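Local coordinates for 3-methyladenine dna-glycosylase (Archaeoglobus fulgidus, PDB 2JHN), which belongs to the HhH-GPD superfamily of base excision DNA repair proteins and also carries an AfAlkA-like, TATA-box binding protein-like domain, at residues 16-21 with 106-111; 166-171 with 190-195. The protein carries 1 engineered substitution. All blocks are in the same frame, centred on the assembly; numbering follows the deposited sequence.

Interaction 1: residues 16-21 with 106-111. With NA (sodium ion), chain F.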
ATOM      1  N   MET A  16       9.530  -1.730   7.226  1.00 14.90           N
ATOM      2  CA  MET A  16       8.842  -0.803   8.138  1.00 15.57           C
ATOM      3  C   MET A  16       9.042   0.682   7.775  1.00 16.56           C
ATOM      4  O   MET A  16       8.148   1.500   8.000  1.00 16.55           O
ATOM      5  CB  MET A  16       9.230  -1.102   9.597  1.00 14.86           C
ATOM      6  CG  MET A  16       8.862  -2.501  10.072  1.00 14.97           C
ATOM      7  SD  MET A  16       7.075  -2.830   9.956  1.00 15.94           S
ATOM      8  CE  MET A  16       6.996  -3.801   8.445  1.00 15.50           C
ATOM      9  N   LYS A  17      10.205   1.015   7.214  0.50 17.60           N
ATOM     10  CA  LYS A  17      10.501   2.386   6.780  0.50 18.67           C
ATOM     11  C   LYS A  17       9.528   2.846   5.706  0.50 18.38           C
ATOM     12  O   LYS A  17       9.325   4.049   5.506  0.50 19.11           O
ATOM     13  CB  LYS A  17      11.926   2.485   6.240  0.50 18.80           C
ATOM     14  CG  LYS A  17      12.950   3.068   7.215  0.50 20.45           C
ATOM     15  CD  LYS A  17      14.362   2.969   6.617  0.50 19.62           C
ATOM     16  CE  LYS A  17      14.357   3.350   5.145  0.50 18.23           C
ATOM     17  NZ  LYS A  17      14.583   4.783   4.951  0.50 19.08           N
ATOM     18  N   PHE A  18       8.917   1.886   5.017  1.00 18.68           N
ATOM     19  CA  PHE A  18       7.953   2.209   3.973  1.00 18.73           C
ATOM     20  C   PHE A  18       6.747   2.961   4.520  1.00 19.11           C
ATOM     21  O   PHE A  18       6.152   3.745   3.799  1.00 18.74           O
ATOM     22  CB  PHE A  18       7.492   0.954   3.224  1.00 19.14           C
ATOM     23  CG  PHE A  18       6.820   1.253   1.924  1.00 17.65           C
ATOM     24  CD1 PHE A  18       7.576   1.515   0.781  1.00 19.11           C
ATOM     25  CD2 PHE A  18       5.423   1.249   1.836  1.00 19.45           C
ATOM     26  CE1 PHE A  18       6.955   1.800  -0.429  1.00 19.47           C
ATOM     27  CE2 PHE A  18       4.784   1.525   0.608  1.00 20.41           C
ATOM     28  CZ  PHE A  18       5.552   1.805  -0.513  1.00 18.78           C
ATOM     29  N   PHE A  19       6.413   2.722   5.794  1.00 20.27           N
ATOM     30  CA  PHE A  19       5.335   3.407   6.492  1.00 21.12           C
ATOM     31  C   PHE A  19       5.741   4.843   6.819  1.00 23.37           C
ATOM     32  O   PHE A  19       6.811   5.097   7.376  1.00 23.54           O
ATOM     33  CB  PHE A  19       4.937   2.657   7.770  1.00 21.55           C
ATOM     34  CG  PHE A  19       4.303   1.305   7.511  1.00 20.21           C
ATOM     35  CD1 PHE A  19       2.988   1.217   7.015  1.00 22.42           C
ATOM     36  CD2 PHE A  19       5.001   0.140   7.742  1.00 20.20           C
ATOM     37  CE1 PHE A  19       2.385  -0.020   6.777  1.00 19.55           C
ATOM     38  CE2 PHE A  19       4.402  -1.128   7.493  1.00 20.49           C
ATOM     39  CZ  PHE A  19       3.095  -1.197   7.017  1.00 19.82           C
ATOM     40  N   VAL A  20       4.866   5.778   6.478  1.00 24.02           N
ATOM     41  CA  VAL A  20       5.216   7.188   6.523  1.00 26.28           C
ATOM     42  C   VAL A  20       5.032   7.787   7.929  1.00 26.45           C
ATOM     43  O   VAL A  20       5.832   8.616   8.371  1.00 28.17           O
ATOM     44  CB  VAL A  20       4.491   7.921   5.355  1.00 26.31           C
ATOM     45  CG1 VAL A  20       3.710   9.149   5.806  1.00 27.83           C
ATOM     46  CG2 VAL A  20       5.481   8.194   4.217  1.00 27.59           C
ATOM     47  N   LEU A  21       4.011   7.322   8.637  1.00 26.08           N
ATOM     48  CA  LEU A  21       3.735   7.765  10.005  1.00 26.03           C
ATOM     49  C   LEU A  21       3.490   6.544  10.890  1.00 25.68           C
ATOM     50  O   LEU A  21       2.343   6.245  11.240  1.00 25.75           O
ATOM     51  CB  LEU A  21       2.513   8.691  10.030  1.00 26.03           C
ATOM     52  CG  LEU A  21       2.694  10.108   9.498  1.00 26.45           C
ATOM     53  CD1 LEU A  21       1.326  10.697   9.201  1.00 27.70           C
ATOM     54  CD2 LEU A  21       3.455  10.968  10.505  1.00 26.95           C
ATOM     55  N   TYR A 106      18.684  -2.262  -0.149  1.00 16.97           N
ATOM     56  CA  TYR A 106      18.910  -3.707  -0.245  1.00 16.69           C
ATOM     57  C   TYR A 106      18.203  -4.491   0.859  1.00 16.73           C
ATOM     58  O   TYR A 106      18.308  -4.138   2.029  1.00 15.09           O
ATOM     59  CB  TYR A 106      20.408  -4.097  -0.293  1.00 19.72           C
ATOM     60  CG  TYR A 106      20.509  -5.600  -0.513  1.00 22.13           C
ATOM     61  CD1 TYR A 106      20.226  -6.163  -1.772  1.00 24.33           C
ATOM     62  CD2 TYR A 106      20.786  -6.469   0.560  1.00 25.78           C
ATOM     63  CE1 TYR A 106      20.272  -7.551  -1.974  1.00 25.81           C
ATOM     64  CE2 TYR A 106      20.823  -7.876   0.369  1.00 26.69           C
ATOM     65  CZ  TYR A 106      20.568  -8.396  -0.897  1.00 26.20           C
ATOM     66  OH  TYR A 106      20.609  -9.760  -1.089  1.00 26.79           O
ATOM     67  N   GLY A 107      17.470  -5.539   0.478  1.00 14.29           N
ATOM     68  CA  GLY A 107      16.743  -6.357   1.452  1.00 14.22           C
ATOM     69  C   GLY A 107      15.280  -5.976   1.554  1.00 13.47           C
ATOM     70  O   GLY A 107      14.507  -6.641   2.254  1.00 14.52           O
ATOM     71  N   PHE A 108      14.895  -4.920   0.844  1.00 13.02           N
ATOM     72  CA  PHE A 108      13.475  -4.564   0.741  1.00 13.32           C
ATOM     73  C   PHE A 108      12.643  -5.647   0.052  1.00 12.50           C
ATOM     74  O   PHE A 108      11.456  -5.794   0.380  1.00 12.95           O
ATOM     75  CB  PHE A 108      13.271  -3.186   0.104  1.00 12.95           C
ATOM     76  CG  PHE A 108      11.821  -2.726   0.080  1.00 14.49           C
ATOM     77  CD1 PHE A 108      11.261  -2.058   1.184  1.00 12.37           C
ATOM     78  CD2 PHE A 108      11.013  -2.972  -1.036  1.00 15.72           C
ATOM     79  CE1 PHE A 108       9.917  -1.607   1.167  1.00 12.61           C
ATOM     80  CE2 PHE A 108       9.646  -2.555  -1.049  1.00 14.61           C
ATOM     81  CZ  PHE A 108       9.115  -1.845   0.058  1.00 12.99           C
ATOM     82  N   GLY A 109      13.239  -6.388  -0.890  1.00 12.57           N
ATOM     83  CA  GLY A 109      12.539  -7.536  -1.517  1.00 11.59           C
ATOM     84  C   GLY A 109      11.479  -7.075  -2.520  1.00 10.53           C
ATOM     85  O   GLY A 109      11.598  -6.001  -3.156  1.00 11.44           O
ATOM     86  N   ARG A 110      10.425  -7.868  -2.633  1.00 11.26           N
ATOM     87  CA  ARG A 110       9.307  -7.556  -3.524  1.00 10.91           C
ATOM     88  C   ARG A 110       8.335  -6.587  -2.884  1.00 10.92           C
ATOM     89  O   ARG A 110       8.244  -6.494  -1.658  1.00 11.02           O
ATOM     90  CB  ARG A 110       8.575  -8.854  -3.888  1.00 10.99           C
ATOM     91  CG  ARG A 110       9.514  -9.857  -4.665  1.00 13.44           C
ATOM     92  CD  ARG A 110       8.709 -10.795  -5.551  1.00 16.30           C
ATOM     93  NE  ARG A 110       8.164 -10.065  -6.693  1.00 17.41           N
ATOM     94  CZ  ARG A 110       7.555 -10.637  -7.732  1.00 20.91           C
ATOM     95  NH1 ARG A 110       7.418 -11.967  -7.793  1.00 19.75           N
ATOM     96  NH2 ARG A 110       7.084  -9.882  -8.718  1.00 19.44           N
ATOM     97  N   ALA A 111       7.555  -5.908  -3.717  1.00 10.70           N
ATOM     98  CA  ALA A 111       6.529  -4.992  -3.232  1.00 10.14           C
ATOM     99  C   ALA A 111       5.408  -5.766  -2.555  1.00 10.24           C
ATOM    100  O   ALA A 111       5.009  -6.848  -3.019  1.00  8.50           O
ATOM    101  CB  ALA A 111       5.968  -4.185  -4.376  1.00 10.61           C
TER
HETATM  102 NA    NA F1299       0.914   4.130  11.152  1.00 22.33          NA
HETATM  103  O   HOH W   1       1.985   3.484   9.462  1.00 27.53           O

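Interaction 2: residues 166-171 with 190-195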
ATOM      1  N   ALA A 166     -19.457   0.815   8.068  1.00 19.73           N
ATOM      2  CA  ALA A 166     -19.070   1.889   8.980  1.00 19.11           C
ATOM      3  C   ALA A 166     -19.016   3.231   8.261  1.00 18.85           C
ATOM      4  O   ALA A 166     -19.417   4.251   8.815  1.00 18.66           O
ATOM      5  CB  ALA A 166     -17.714   1.570   9.636  1.00 18.87           C
ATOM      6  N   ILE A 167     -18.523   3.214   7.020  1.00 18.14           N
ATOM      7  CA  ILE A 167     -18.488   4.400   6.155  1.00 18.21           C
ATOM      8  C   ILE A 167     -19.878   4.911   5.754  1.00 18.54           C
ATOM      9  O   ILE A 167     -20.138   6.124   5.762  1.00 17.79           O
ATOM     10  CB  ILE A 167     -17.600   4.137   4.896  1.00 18.18           C
ATOM     11  CG1 ILE A 167     -16.138   3.986   5.337  1.00 16.64           C
ATOM     12  CG2 ILE A 167     -17.757   5.254   3.841  1.00 17.90           C
ATOM     13  CD1 ILE A 167     -15.555   5.221   6.084  1.00 16.83           C
ATOM     14  N   LEU A 168     -20.760   3.982   5.408  1.00 19.28           N
ATOM     15  CA  LEU A 168     -22.125   4.347   5.060  1.00 21.25           C
ATOM     16  C   LEU A 168     -22.802   5.034   6.254  1.00 22.65           C
ATOM     17  O   LEU A 168     -23.486   6.052   6.090  1.00 23.59           O
ATOM     18  CB  LEU A 168     -22.902   3.112   4.572  1.00 21.06           C
ATOM     19  CG  LEU A 168     -22.466   2.567   3.193  1.00 22.91           C
ATOM     20  CD1 LEU A 168     -23.273   1.332   2.850  1.00 24.60           C
ATOM     21  CD2 LEU A 168     -22.579   3.618   2.077  1.00 24.90           C
ATOM     22  N   LYS A 169     -22.554   4.506   7.450  1.00 23.89           N
ATOM     23  CA  LYS A 169     -23.030   5.107   8.701  1.00 24.92           C
ATOM     24  C   LYS A 169     -22.399   6.476   8.978  1.00 25.05           C
ATOM     25  O   LYS A 169     -23.101   7.421   9.322  1.00 24.61           O
ATOM     26  CB  LYS A 169     -22.844   4.150   9.891  1.00 25.57           C
ATOM     27  CG  LYS A 169     -23.270   4.758  11.269  1.00 27.41           C
ATOM     28  CD  LYS A 169     -24.761   5.213  11.299  1.00 31.05           C
ATOM     29  CE  LYS A 169     -25.069   6.063  12.556  1.00 30.41           C
ATOM     30  NZ  LYS A 169     -26.281   6.931  12.423  1.00 31.04           N
ATOM     31  N   ALA A 170     -21.083   6.600   8.805  1.00 24.49           N
ATOM     32  CA  ALA A 170     -20.403   7.894   8.942  1.00 24.74           C
ATOM     33  C   ALA A 170     -21.035   8.930   8.024  1.00 24.92           C
ATOM     34  O   ALA A 170     -21.218  10.084   8.414  1.00 25.40           O
ATOM     35  CB  ALA A 170     -18.867   7.749   8.621  1.00 23.46           C
ATOM     36  N   GLY A 171     -21.358   8.505   6.797  1.00 24.91           N
ATOM     37  CA  GLY A 171     -21.959   9.379   5.783  1.00 23.79           C
ATOM     38  C   GLY A 171     -21.038  10.464   5.271  1.00 23.26           C
ATOM     39  O   GLY A 171     -19.909  10.618   5.749  1.00 23.35           O
ATOM     40  N   GLU A 190     -20.000   6.701  -2.100  1.00 18.98           N
ATOM     41  CA  GLU A 190     -20.412   6.050  -3.349  1.00 19.34           C
ATOM     42  C   GLU A 190     -19.787   4.645  -3.527  1.00 18.48           C
ATOM     43  O   GLU A 190     -20.478   3.650  -3.784  1.00 17.60           O
ATOM     44  CB  GLU A 190     -20.066   6.964  -4.534  1.00 19.44           C
ATOM     45  CG  GLU A 190     -20.801   6.638  -5.823  1.00 22.10           C
ATOM     46  CD  GLU A 190     -20.418   7.551  -7.013  1.00 22.51           C
ATOM     47  OE1 GLU A 190     -19.978   8.713  -6.813  1.00 28.05           O
ATOM     48  OE2 GLU A 190     -20.601   7.094  -8.165  1.00 28.96           O
ATOM     49  N   ILE A 191     -18.474   4.574  -3.339  1.00 17.02           N
ATOM     50  CA  ILE A 191     -17.746   3.321  -3.421  1.00 16.49           C
ATOM     51  C   ILE A 191     -18.215   2.332  -2.342  1.00 15.60           C
ATOM     52  O   ILE A 191     -18.350   1.128  -2.600  1.00 15.30           O
ATOM     53  CB  ILE A 191     -16.209   3.579  -3.350  1.00 16.37           C
ATOM     54  CG1 ILE A 191     -15.722   4.433  -4.559  1.00 16.71           C
ATOM     55  CG2 ILE A 191     -15.444   2.271  -3.166  1.00 16.51           C
ATOM     56  CD1 ILE A 191     -15.730   3.706  -5.884  1.00 19.06           C
ATOM     57  N   ALA A 192     -18.503   2.843  -1.141  1.00 16.37           N
ATOM     58  CA  ALA A 192     -18.971   1.988  -0.026  1.00 15.95           C
ATOM     59  C   ALA A 192     -20.274   1.203  -0.318  1.00 16.82           C
ATOM     60  O   ALA A 192     -20.511   0.111   0.226  1.00 16.28           O
ATOM     61  CB  ALA A 192     -19.111   2.830   1.275  1.00 15.72           C
ATOM     62  N   LYS A 193     -21.113   1.769  -1.171  1.00 17.58           N
ATOM     63  CA  LYS A 193     -22.349   1.093  -1.630  1.00 18.59           C
ATOM     64  C   LYS A 193     -22.139  -0.131  -2.539  1.00 19.06           C
ATOM     65  O   LYS A 193     -23.065  -0.916  -2.761  1.00 17.98           O
ATOM     66  CB  LYS A 193     -23.251   2.115  -2.339  1.00 19.20           C
ATOM     67  CG  LYS A 193     -23.811   3.167  -1.407  1.00 21.12           C
ATOM     68  CD  LYS A 193     -24.603   4.226  -2.164  1.00 25.67           C
ATOM     69  CE  LYS A 193     -25.059   5.328  -1.232  1.00 28.23           C
ATOM     70  NZ  LYS A 193     -25.840   6.355  -1.978  1.00 32.50           N
ATOM     71  N   GLU A 194     -20.931  -0.294  -3.084  1.00 18.49           N
ATOM     72  CA  GLU A 194     -20.657  -1.373  -4.038  1.00 19.09           C
ATOM     73  C   GLU A 194     -20.558  -2.725  -3.351  1.00 20.14           C
ATOM     74  O   GLU A 194     -19.894  -2.870  -2.329  1.00 20.86           O
ATOM     75  CB  GLU A 194     -19.375  -1.081  -4.834  1.00 19.43           C
ATOM     76  CG  GLU A 194     -19.453   0.170  -5.699  1.00 18.60           C
ATOM     77  CD  GLU A 194     -20.325  -0.047  -6.933  1.00 19.54           C
ATOM     78  OE1 GLU A 194     -19.945  -0.826  -7.826  1.00 20.72           O
ATOM     79  OE2 GLU A 194     -21.416   0.529  -6.993  1.00 24.66           O
ATOM     80  N   GLU A 195     -21.236  -3.720  -3.913  1.00 20.47           N
ATOM     81  CA  GLU A 195     -21.168  -5.083  -3.399  1.00 21.60           C
ATOM     82  C   GLU A 195     -20.019  -5.832  -4.053  1.00 20.78           C
ATOM     83  O   GLU A 195     -19.590  -5.469  -5.154  1.00 21.63           O
ATOM     84  CB  GLU A 195     -22.479  -5.823  -3.693  1.00 22.70           C
ATOM     85  CG  GLU A 195     -23.620  -5.378  -2.812  0.70 25.43           C
ATOM     86  CD  GLU A 195     -23.691  -6.174  -1.534  0.70 29.30           C
ATOM     87  OE1 GLU A 195     -22.761  -6.972  -1.256  0.70 30.90           O
ATOM     88  OE2 GLU A 195     -24.687  -6.010  -0.802  0.70 32.09           O
TER

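Interaction 1: residues 16-21 with 106-111
F18 and F108 form a buried aromatic pair that ties the AfAlkA-like, TATA-box binding protein-like part of the chain to the loop between helices 96-104 and 118-127. Segment 16-21 takes in the last part of helix 12-17 and the loop that follows. The ring centroids are 5.8 Å apart. The rings meet obliquely, with planes at 41°. F18 CD1 lies 3.8 Å from F108 CZ and 3.9 Å from F108 CE1. Each CG stands anti to its own main-chain N (chi1 -164° in F18, -175° in F108), which sends the two rings into the gap between the backbones.

Both rings also touch L283 of helix 274-287, and each has a cation-pi partner: R286 for F18, and K15 for F108. The K15 amino group is also hydrogen-bonded to F108 O, so it meets both the ring and the main chain of that residue.

Farther along 16-21 the main chain reaches a sodium site, where L24 O, T26 OG1 and D28 O supply three of the ligands. A water oxygen lies 2.1 Å from the sodium ion, and L21 O binds the sodium ion at 2.5 Å.

Interaction 2: residues 166-171 with 190-195
A192 O is hydrogen-bonded to the amide nitrogen NE2 of Q164, and E194 O shares that same nitrogen. One side-chain amide at the start of helix 164-177 thus holds two carbonyls where the chain leaves helix 182-192. This polar tie sits beside a small apolar contact.

The methyl group of A192 points at segment 166-171 and touches two consecutive side chains. A192 CB is 3.6 Å from L168 CD2 and 3.8 Å from I167 CG2. In I167 the CG2 branch lies anti to the main-chain N, and this branch makes the contact. The CG1 arm leads away from A192.

L168 reaches across with both methyls. L168 CD1 comes to 4.0 Å from A192 O. L168 CD2 also rests 3.7 Å from K193 CG, at the root of the lysine chain. Beyond CG the lysine is fully extended, and it crosses the leucine at a slant. L168 and K193 form the exposed side of the contact, while I167 and A192 are buried. F119 of helix 118-127 covers the buried side, touching both I167 and A192.

Two backbone hydrogen bonds span three residues here: E194 N to I191 O at 3.0 Å, and a weak one from K193 N to E190 O. In the facing helix, A170 N is hydrogen-bonded to A166 O at 2.9 Å. E194 OE1 is hydrogen-bonded to Y211 OH.

The start of one helix thus packs on the end of the next, as in an antiparallel alpha-helical hairpin, here within the HhH-GPD family region.

How the interactions relate
The two contacts follow one another along the chain: interaction 1 closes before interaction 2 opens. Their centres are 31 Å apart, on opposite sides of the chain's centre, and their nearest atoms are about 18 Å apart. Interaction 1 joins the TATA-box binding protein-like region to the loop before helix 118-127. Interaction 2 lies wholly in the HhH-GPD region. Helix 118-127 follows the loop of 106-111 and brings F119 to interaction 2. Helix 133-147 lies against V20 and L21, and it also carries K142 and R146 of the mercuribenzoic acid pocket. One contact thus joins a family region to a loop; the other packs neighbouring helices.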